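Local coordinates for cystatin-2 (Ornithodoros moubata, PDB 3L0R), which inhibits a broad range of papain-like cysteine proteinases, including cathepsins L, S, B, C and H, as a secreted tick salivary cystatin, at residues V91-P96 with Q100-S105. Residues are numbered along the deposited sequence; the frame is centred on the assembly and turned at random.
Sequences VIYHVP and QKSVTS
With chi1 at -172°, His-94 carries CG opposite its backbone N, while Lys-101 at -69° sets its own CG opposite the carbonyl carbon; the ring and the lysine chain then run side by side on one face of the sheet, CD2 of His-94 3.5 Å from CG of Lys-101. The two belong to the C-terminal beta hairpin of the cystatin fold, whose turn is probably the second hairpin loop, which in cystatins enters the protease cleft. Strand 100-108 is an edge strand of the antiparallel sheet; strand 86-95 is bonded on its other side to strand 52-66. On the His-94 face, helix 15-25 packs on Ile-92, Lys-101 and Val-103. Near the turn, Val-95 N donates to Gln-100 O (2.7 Å), an oxygen that also lies in plane at the edge of the His-94 ring. Tyr-93 and Ser-102 form a reciprocal backbone pair, and a water bonded to Ser-102 OG donates to Tyr-93 O. Farther along, a classic beta bulge sets both Thr-104 and Ser-105 against Val-91: Val-91 O accepts a short but bent bond from Thr-104 N (2.7 Å, 130° at the hydrogen) and a weak one from Ser-105 N. Within the bulge the backbone of Thr-104 is nearly helical, and its CB points toward the partner strand, with OG1 3.6 Å from CB of Tyr-93.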
# COMPACT_ATOMS: atom_id res chain seq x y z
N VAL A 91 5.61 -1.35 4.25
CA VAL A 91 5.42 -2.14 5.45
C VAL A 91 4.35 -1.49 6.31
O VAL A 91 4.48 -0.31 6.70
CB VAL A 91 6.73 -2.36 6.25
CG1 VAL A 91 6.47 -3.27 7.46
CG2 VAL A 91 7.82 -2.97 5.36
N ILE A 92 3.29 -2.26 6.56
CA ILE A 92 2.17 -1.92 7.43
C ILE A 92 2.22 -2.79 8.67
O ILE A 92 2.27 -4.02 8.58
CB ILE A 92 0.77 -2.12 6.75
CG1 ILE A 92 0.61 -1.22 5.54
CG2 ILE A 92 -0.39 -1.85 7.74
CD1 ILE A 92 0.81 -1.91 4.26
N TYR A 93 2.19 -2.10 9.81
CA TYR A 93 2.05 -2.68 11.13
C TYR A 93 0.58 -2.61 11.56
O TYR A 93 -0.01 -1.52 11.61
CB TYR A 93 2.91 -1.88 12.09
CG TYR A 93 3.02 -2.47 13.47
CD1 TYR A 93 3.28 -3.82 13.65
CD2 TYR A 93 2.86 -1.68 14.59
CE1 TYR A 93 3.39 -4.36 14.92
CE2 TYR A 93 2.96 -2.23 15.85
CZ TYR A 93 3.24 -3.58 16.00
OH TYR A 93 3.35 -4.14 17.25
N HIS A 94 -0.00 -3.78 11.87
CA HIS A 94 -1.41 -3.91 12.25
C HIS A 94 -1.53 -4.47 13.67
O HIS A 94 -0.97 -5.52 13.98
CB HIS A 94 -2.13 -4.84 11.26
CG HIS A 94 -3.63 -4.91 11.44
ND1 HIS A 94 -4.37 -6.01 11.04
CD2 HIS A 94 -4.52 -4.03 11.95
CE1 HIS A 94 -5.65 -5.79 11.31
NE2 HIS A 94 -5.76 -4.60 11.84
N VAL A 95 -2.24 -3.74 14.54
CA VAL A 95 -2.58 -4.25 15.86
C VAL A 95 -4.10 -4.44 15.89
O VAL A 95 -4.84 -3.51 16.25
CB VAL A 95 -2.10 -3.29 16.97
CG1 VAL A 95 -2.49 -3.80 18.37
CG2 VAL A 95 -0.60 -3.06 16.84
N PRO A 96 -4.58 -5.64 15.51
CA PRO A 96 -6.01 -5.83 15.25
C PRO A 96 -6.91 -5.53 16.46
O PRO A 96 -7.99 -4.94 16.30
CB PRO A 96 -6.12 -7.31 14.84
CG PRO A 96 -4.74 -7.69 14.42
CD PRO A 96 -3.82 -6.88 15.31
N GLN A 100 -5.63 -0.68 14.85
CA GLN A 100 -4.62 0.27 14.41
C GLN A 100 -3.71 -0.29 13.34
O GLN A 100 -3.20 -1.41 13.47
CB GLN A 100 -3.80 0.79 15.58
CG GLN A 100 -4.31 2.11 16.04
CD GLN A 100 -3.52 2.66 17.20
OE1 GLN A 100 -2.40 3.15 17.01
NE2 GLN A 100 -4.10 2.58 18.41
N LYS A 101 -3.57 0.50 12.29
CA LYS A 101 -2.66 0.26 11.18
C LYS A 101 -1.78 1.49 11.04
O LYS A 101 -2.28 2.62 11.06
CB LYS A 101 -3.43 0.04 9.87
CG LYS A 101 -4.22 -1.24 9.81
CD LYS A 101 -4.71 -1.51 8.38
CE LYS A 101 -6.18 -1.11 8.13
NZ LYS A 101 -7.18 -2.25 8.33
N SER A 102 -0.49 1.29 10.93
CA SER A 102 0.42 2.37 10.64
C SER A 102 1.39 1.96 9.53
O SER A 102 1.66 0.78 9.32
CB SER A 102 1.17 2.82 11.89
OG SER A 102 1.31 1.77 12.81
N VAL A 103 1.88 2.95 8.79
CA VAL A 103 2.82 2.65 7.73
C VAL A 103 4.19 2.77 8.36
O VAL A 103 4.66 3.87 8.69
CB VAL A 103 2.64 3.61 6.55
CG1 VAL A 103 3.63 3.25 5.44
CG2 VAL A 103 1.20 3.54 6.05
N THR A 104 4.82 1.61 8.57
CA THR A 104 6.17 1.59 9.14
C THR A 104 7.19 2.26 8.21
O THR A 104 8.02 3.04 8.65
CB THR A 104 6.62 0.17 9.47
OG1 THR A 104 5.64 -0.42 10.33
CG2 THR A 104 7.96 0.17 10.19
N SER A 105 7.11 1.94 6.92
CA SER A 105 8.03 2.48 5.92
C SER A 105 7.39 2.36 4.56
O SER A 105 6.54 1.51 4.34
CB SER A 105 9.40 1.76 5.95
OG SER A 105 9.32 0.37 5.63
O HOH W 1 -0.36 0.31 14.10